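PDB 6LMT: calcium homeostasis modulator 1 from Oryzias latipes, which forms an octameric membrane channel, probably a large-pore one that passes ions and small molecules. Local coordinates for residues A111-L125 and I177-L189. Residues are numbered along the deposited sequence; the frame is centred on the assembly and turned at random.
Sequences AVWVSVTLMDGKSFL and IKCISQACGWMFL. With Y01 (cholesterol hemisuccinate), chain L.
Met-119 and Trp-186 form a Met-aromatic contact between helical segments 111-120 and 177-189, which run nearly antiparallel (153°) with axes 7.3 Å apart at closest. Met-119 CE lies 3.6 Å from the centroid of the five-membered ring of Trp-186, over its face. SD follows behind over the same face. The side chain bends at chi2 (-55°), which brings the methyl across to the indole. It is a knob among Gln-182, Gly-185, Trp-186 and Leu-189.

Aromatic and aliphatic groups make most of the remaining packing. Val-114 CG1 sits over the face of the Phe-188 ring, 3.8 Å from its centroid, in a CH-pi contact. Ser-115 OG meets that ring at its edge while donating to Ala-111 O. Leu-118 packs with CB 3.7 Å from Gly-185 CA, where the glycine lets the backbones come close. Beyond the break at Gly-121, Ser-181 OG lies over one face of the Phe-124 ring, and Cys-184 SG stands at the edge of that ring in a sulfur-aromatic contact.

Polar contacts cluster near the end of helix 108-120. Ser-181 OG donates to Leu-118 O. Gln-182 NE2 gives Met-119 O a weak bond of 3.4 Å. Its stronger partners are in the second subunit: OE1 hydrogen-bonds Tyr-51 OH and NE2 hydrogen-bonds Glu-38 O. Lys-178 forms a salt bridge with Glu-38 there, and Met-119 and Trp-186 pack on Phe-37 and Met-33 of that subunit.

Cholesterol hemisuccinate lies along Val-112, Ser-115, Val-116, Met-119 and Leu-189. The chemistry thus implies a mostly apolar helix pair with a sterol against one part and a polar patch round Gln-182 and Lys-178 that is tied to the second subunit.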
loop_
_atom_site.group_PDB
_atom_site.type_symbol
_atom_site.label_atom_id
_atom_site.label_comp_id
_atom_site.label_asym_id
_atom_site.label_seq_id
_atom_site.Cartn_x
_atom_site.Cartn_y
_atom_site.Cartn_z
ATOM N N ALA A 111 -20.305 -1.002 25.636
ATOM C CA ALA A 111 -20.241 -2.453 25.690
ATOM C C ALA A 111 -18.983 -2.986 25.027
ATOM O O ALA A 111 -18.438 -3.995 25.472
ATOM C CB ALA A 111 -21.484 -3.047 25.046
ATOM N N VAL A 112 -18.505 -2.317 23.981
ATOM C CA VAL A 112 -17.249 -2.694 23.351
ATOM C C VAL A 112 -16.079 -2.454 24.293
ATOM O O VAL A 112 -15.169 -3.279 24.372
ATOM C CB VAL A 112 -17.085 -1.959 22.007
ATOM C CG1 VAL A 112 -15.726 -2.167 21.420
ATOM C CG2 VAL A 112 -18.073 -2.473 21.032
ATOM N N TRP A 113 -16.106 -1.353 25.054
ATOM C CA TRP A 113 -15.043 -1.074 26.011
ATOM C C TRP A 113 -14.984 -2.117 27.113
ATOM O O TRP A 113 -13.900 -2.588 27.448
ATOM C CB TRP A 113 -15.207 0.305 26.644
ATOM C CG TRP A 113 -14.092 0.632 27.611
ATOM C CD1 TRP A 113 -14.069 0.398 28.945
ATOM C CD2 TRP A 113 -12.863 1.275 27.305
ATOM N NE1 TRP A 113 -12.899 0.812 29.481
ATOM C CE2 TRP A 113 -12.137 1.364 28.494
ATOM C CE3 TRP A 113 -12.300 1.778 26.137
ATOM C CZ2 TRP A 113 -10.891 1.947 28.553
ATOM C CZ3 TRP A 113 -11.075 2.351 26.201
ATOM C CH2 TRP A 113 -10.376 2.430 27.394
ATOM N N VAL A 114 -16.128 -2.459 27.707
ATOM C CA VAL A 114 -16.166 -3.420 28.803
ATOM C C VAL A 114 -15.704 -4.787 28.337
ATOM O O VAL A 114 -14.982 -5.482 29.051
ATOM C CB VAL A 114 -17.584 -3.460 29.407
ATOM C CG1 VAL A 114 -17.731 -4.546 30.436
ATOM C CG2 VAL A 114 -17.903 -2.157 30.033
ATOM N N SER A 115 -16.016 -5.148 27.101
ATOM C CA SER A 115 -15.634 -6.453 26.596
ATOM C C SER A 115 -14.147 -6.544 26.279
ATOM O O SER A 115 -13.521 -7.542 26.625
ATOM C CB SER A 115 -16.465 -6.781 25.379
ATOM O OG SER A 115 -17.821 -6.858 25.720
ATOM N N VAL A 116 -13.552 -5.526 25.644
ATOM C CA VAL A 116 -12.109 -5.573 25.406
ATOM C C VAL A 116 -11.335 -5.464 26.704
ATOM O O VAL A 116 -10.231 -5.985 26.808
ATOM C CB VAL A 116 -11.608 -4.500 24.410
ATOM C CG1 VAL A 116 -12.138 -4.715 23.070
ATOM C CG2 VAL A 116 -11.934 -3.114 24.846
ATOM N N THR A 117 -11.895 -4.815 27.713
ATOM C CA THR A 117 -11.201 -4.671 28.979
ATOM C C THR A 117 -11.209 -5.976 29.758
ATOM O O THR A 117 -10.213 -6.336 30.385
ATOM C CB THR A 117 -11.847 -3.536 29.765
ATOM O OG1 THR A 117 -11.805 -2.365 28.965
ATOM C CG2 THR A 117 -11.136 -3.246 31.017
ATOM N N LEU A 118 -12.310 -6.711 29.702
ATOM C CA LEU A 118 -12.376 -7.994 30.378
ATOM C C LEU A 118 -11.636 -9.089 29.626
ATOM O O LEU A 118 -11.100 -9.996 30.255
ATOM C CB LEU A 118 -13.827 -8.392 30.592
ATOM C CG LEU A 118 -14.666 -7.567 31.549
ATOM C CD1 LEU A 118 -16.104 -7.951 31.441
ATOM C CD2 LEU A 118 -14.173 -7.723 32.940
ATOM N N MET A 119 -11.583 -9.031 28.297
ATOM C CA MET A 119 -10.813 -10.025 27.568
ATOM C C MET A 119 -9.324 -9.789 27.679
ATOM O O MET A 119 -8.546 -10.731 27.557
ATOM C CB MET A 119 -11.183 -10.052 26.098
ATOM C CG MET A 119 -12.555 -10.497 25.812
ATOM S SD MET A 119 -13.034 -12.068 26.474
ATOM C CE MET A 119 -14.688 -12.056 25.850
ATOM N N ASP A 120 -8.904 -8.549 27.872
ATOM C CA ASP A 120 -7.492 -8.272 28.046
ATOM C C ASP A 120 -7.016 -8.680 29.432
ATOM O O ASP A 120 -5.896 -9.163 29.582
ATOM C CB ASP A 120 -7.228 -6.796 27.802
ATOM C CG ASP A 120 -5.773 -6.490 27.580
ATOM O OD1 ASP A 120 -4.958 -7.423 27.485
ATOM O OD2 ASP A 120 -5.425 -5.300 27.516
ATOM N N GLY A 121 -7.830 -8.476 30.453
ATOM C CA GLY A 121 -7.519 -8.981 31.765
ATOM C C GLY A 121 -6.738 -8.068 32.680
ATOM O O GLY A 121 -6.527 -8.431 33.837
ATOM N N LYS A 122 -6.322 -6.890 32.220
ATOM C CA LYS A 122 -5.473 -6.021 33.026
ATOM C C LYS A 122 -6.221 -5.288 34.126
ATOM O O LYS A 122 -5.628 -4.995 35.157
ATOM C CB LYS A 122 -4.771 -4.995 32.155
ATOM C CG LYS A 122 -3.770 -5.541 31.214
ATOM C CD LYS A 122 -3.065 -4.396 30.570
ATOM C CE LYS A 122 -1.994 -4.837 29.620
ATOM N NZ LYS A 122 -2.579 -5.389 28.388
ATOM N N SER A 123 -7.495 -4.956 33.922
ATOM C CA SER A 123 -8.272 -4.311 34.970
ATOM C C SER A 123 -8.539 -5.237 36.137
ATOM O O SER A 123 -8.581 -4.786 37.280
ATOM C CB SER A 123 -9.586 -3.793 34.425
ATOM O OG SER A 123 -9.373 -2.631 33.678
ATOM N N PHE A 124 -8.752 -6.525 35.880
ATOM C CA PHE A 124 -8.894 -7.449 36.991
ATOM C C PHE A 124 -7.564 -7.742 37.635
ATOM O O PHE A 124 -7.517 -8.009 38.833
ATOM C CB PHE A 124 -9.530 -8.779 36.584
ATOM C CG PHE A 124 -11.019 -8.764 36.498
ATOM C CD1 PHE A 124 -11.728 -7.590 36.481
ATOM C CD2 PHE A 124 -11.719 -9.950 36.614
ATOM C CE1 PHE A 124 -13.089 -7.601 36.442
ATOM C CE2 PHE A 124 -13.085 -9.957 36.592
ATOM C CZ PHE A 124 -13.765 -8.784 36.507
ATOM N N LEU A 125 -6.483 -7.730 36.860
ATOM C CA LEU A 125 -5.171 -7.986 37.429
ATOM C C LEU A 125 -4.758 -6.868 38.361
ATOM O O LEU A 125 -4.187 -7.118 39.420
ATOM C CB LEU A 125 -4.148 -8.167 36.320
ATOM C CG LEU A 125 -2.730 -8.508 36.747
ATOM C CD1 LEU A 125 -2.659 -9.841 37.447
ATOM C CD2 LEU A 125 -1.853 -8.488 35.548
ATOM N N ILE A 177 -5.902 -14.854 37.033
ATOM C CA ILE A 177 -6.829 -13.732 37.036
ATOM C C ILE A 177 -7.308 -13.405 35.628
ATOM O O ILE A 177 -8.471 -13.051 35.439
ATOM C CB ILE A 177 -6.177 -12.535 37.749
ATOM C CG1 ILE A 177 -5.988 -12.859 39.223
ATOM C CG2 ILE A 177 -7.013 -11.309 37.674
ATOM C CD1 ILE A 177 -5.172 -11.845 39.959
ATOM N N LYS A 178 -6.461 -13.565 34.618
ATOM C CA LYS A 178 -6.890 -13.308 33.253
ATOM C C LYS A 178 -7.894 -14.346 32.770
ATOM O O LYS A 178 -8.777 -14.023 31.975
ATOM C CB LYS A 178 -5.678 -13.245 32.334
ATOM C CG LYS A 178 -6.007 -12.841 30.936
ATOM C CD LYS A 178 -4.810 -12.634 30.090
ATOM C CE LYS A 178 -5.242 -12.259 28.703
ATOM N NZ LYS A 178 -4.073 -11.961 27.865
ATOM N N CYS A 179 -7.802 -15.572 33.277
ATOM C CA CYS A 179 -8.819 -16.584 33.025
ATOM C C CYS A 179 -10.178 -16.186 33.585
ATOM O O CYS A 179 -11.198 -16.334 32.904
ATOM C CB CYS A 179 -8.365 -17.911 33.620
ATOM S SG CYS A 179 -9.619 -19.143 33.686
ATOM N N ILE A 180 -10.217 -15.699 34.825
ATOM C CA ILE A 180 -11.471 -15.276 35.438
ATOM C C ILE A 180 -12.026 -14.041 34.741
ATOM O O ILE A 180 -13.238 -13.891 34.581
ATOM C CB ILE A 180 -11.248 -15.042 36.943
ATOM C CG1 ILE A 180 -10.889 -16.346 37.625
ATOM C CG2 ILE A 180 -12.448 -14.427 37.627
ATOM C CD1 ILE A 180 -10.458 -16.161 39.014
ATOM N N SER A 181 -11.147 -13.159 34.280
ATOM C CA SER A 181 -11.572 -11.970 33.561
ATOM C C SER A 181 -12.138 -12.315 32.196
ATOM O O SER A 181 -13.099 -11.692 31.746
ATOM C CB SER A 181 -10.396 -11.019 33.429
ATOM O OG SER A 181 -10.747 -9.878 32.696
ATOM N N GLN A 182 -11.551 -13.294 31.517
ATOM C CA GLN A 182 -12.086 -13.747 30.243
ATOM C C GLN A 182 -13.388 -14.502 30.416
ATOM O O GLN A 182 -14.240 -14.460 29.534
ATOM C CB GLN A 182 -11.057 -14.604 29.528
ATOM C CG GLN A 182 -9.964 -13.817 28.899
ATOM C CD GLN A 182 -8.848 -14.671 28.424
ATOM O OE1 GLN A 182 -8.785 -15.836 28.748
ATOM N NE2 GLN A 182 -7.971 -14.109 27.629
ATOM N N ALA A 183 -13.566 -15.177 31.544
ATOM C CA ALA A 183 -14.840 -15.812 31.833
ATOM C C ALA A 183 -15.929 -14.781 32.071
ATOM O O ALA A 183 -17.056 -14.956 31.613
ATOM C CB ALA A 183 -14.702 -16.730 33.038
ATOM N N CYS A 184 -15.614 -13.701 32.786
ATOM C CA CYS A 184 -16.569 -12.613 32.955
ATOM C C CYS A 184 -16.812 -11.873 31.655
ATOM O O CYS A 184 -17.904 -11.359 31.441
ATOM C CB CYS A 184 -16.083 -11.629 34.019
ATOM S SG CYS A 184 -15.971 -12.283 35.679
ATOM N N GLY A 185 -15.818 -11.808 30.780
ATOM C CA GLY A 185 -16.013 -11.177 29.494
ATOM C C GLY A 185 -16.909 -11.966 28.574
ATOM O O GLY A 185 -17.679 -11.383 27.814
ATOM N N TRP A 186 -16.813 -13.293 28.609
ATOM C CA TRP A 186 -17.718 -14.111 27.818
ATOM C C TRP A 186 -19.114 -14.154 28.401
ATOM O O TRP A 186 -20.078 -14.210 27.641
ATOM C CB TRP A 186 -17.180 -15.531 27.644
ATOM C CG TRP A 186 -16.100 -15.599 26.643
ATOM C CD1 TRP A 186 -14.789 -15.802 26.872
ATOM C CD2 TRP A 186 -16.233 -15.381 25.242
ATOM N NE1 TRP A 186 -14.091 -15.754 25.708
ATOM C CE2 TRP A 186 -14.958 -15.495 24.687
ATOM C CE3 TRP A 186 -17.312 -15.118 24.400
ATOM C CZ2 TRP A 186 -14.726 -15.349 23.343
ATOM C CZ3 TRP A 186 -17.082 -14.973 23.077
ATOM C CH2 TRP A 186 -15.799 -15.094 22.554
ATOM N N MET A 187 -19.254 -14.111 29.724
ATOM C CA MET A 187 -20.588 -14.033 30.296
ATOM C C MET A 187 -21.215 -12.671 30.069
ATOM O O MET A 187 -22.432 -12.577 29.927
ATOM C CB MET A 187 -20.566 -14.345 31.784
ATOM C CG MET A 187 -20.177 -15.756 32.132
ATOM S SD MET A 187 -21.131 -17.043 31.312
ATOM C CE MET A 187 -19.902 -17.714 30.201
ATOM N N PHE A 188 -20.408 -11.612 30.040
ATOM C CA PHE A 188 -20.928 -10.294 29.713
ATOM C C PHE A 188 -21.391 -10.228 28.269
ATOM O O PHE A 188 -22.458 -9.683 27.997
ATOM C CB PHE A 188 -19.874 -9.221 29.993
ATOM C CG PHE A 188 -20.322 -7.833 29.655
ATOM C CD1 PHE A 188 -21.166 -7.144 30.495
ATOM C CD2 PHE A 188 -19.916 -7.226 28.480
ATOM C CE1 PHE A 188 -21.586 -5.884 30.176
ATOM C CE2 PHE A 188 -20.350 -5.975 28.155
ATOM C CZ PHE A 188 -21.175 -5.303 29.007
ATOM N N LEU A 189 -20.600 -10.759 27.332
ATOM C CA LEU A 189 -20.998 -10.768 25.926
ATOM C C LEU A 189 -22.257 -11.574 25.702
ATOM O O LEU A 189 -23.099 -11.209 24.885
ATOM C CB LEU A 189 -19.893 -11.338 25.046
ATOM C CG LEU A 189 -18.716 -10.499 24.624
ATOM C CD1 LEU A 189 -17.814 -11.364 23.817
ATOM C CD2 LEU A 189 -19.234 -9.374 23.799
HETATM C CAA Y01 L . -8.627 -8.258 23.485
HETATM C CBA Y01 L . -9.330 -8.966 22.337
HETATM C CAB Y01 L . -9.519 -10.439 22.657
HETATM C CAN Y01 L . -10.660 -8.298 22.012
HETATM C CAJ Y01 L . -11.573 -9.051 21.073
HETATM C CAO Y01 L . -12.904 -8.353 20.876
HETATM C CBB Y01 L . -14.169 -9.129 21.292
HETATM C CAC Y01 L . -13.856 -10.039 22.475
HETATM C CBE Y01 L . -15.338 -8.187 21.640
HETATM C CAP Y01 L . -14.874 -6.801 22.150
HETATM C CAQ Y01 L . -16.059 -5.843 21.937
HETATM C CBG Y01 L . -17.194 -6.805 21.614
HETATM C CBI Y01 L . -16.493 -7.805 20.670
HETATM C CAE Y01 L . -15.947 -7.166 19.395
HETATM C CAU Y01 L . -17.511 -8.866 20.287
HETATM C CAS Y01 L . -18.720 -8.202 19.621
HETATM C CBF Y01 L . -19.477 -7.326 20.628
HETATM C CBD Y01 L . -18.567 -6.249 21.237
HETATM C CAK Y01 L . -19.284 -5.692 22.466
HETATM C CAI Y01 L . -20.743 -5.449 22.235
HETATM C CAZ Y01 L . -21.389 -5.773 21.123
HETATM C CAV Y01 L . -22.784 -5.248 20.842
HETATM C CBH Y01 L . -20.780 -6.691 20.068
HETATM C CAD Y01 L . -20.499 -5.864 18.800
HETATM C CAT Y01 L . -21.821 -7.787 19.767
HETATM C CAR Y01 L . -23.174 -7.205 19.356
HETATM C CBC Y01 L . -23.761 -6.333 20.431
HETATM O OAW Y01 L . -25.018 -5.745 19.955
HETATM C CAY Y01 L . -25.129 -5.210 18.724
HETATM O OAG Y01 L . -24.388 -4.397 18.251
HETATM C CAM Y01 L . -26.301 -5.779 17.988
HETATM C CAL Y01 L . -27.446 -4.874 17.582
HETATM C CAX Y01 L . -27.398 -4.363 16.154
HETATM O OAH Y01 L . -26.649 -3.404 15.888
HETATM O OAF Y01 L . -28.107 -4.937 15.307
#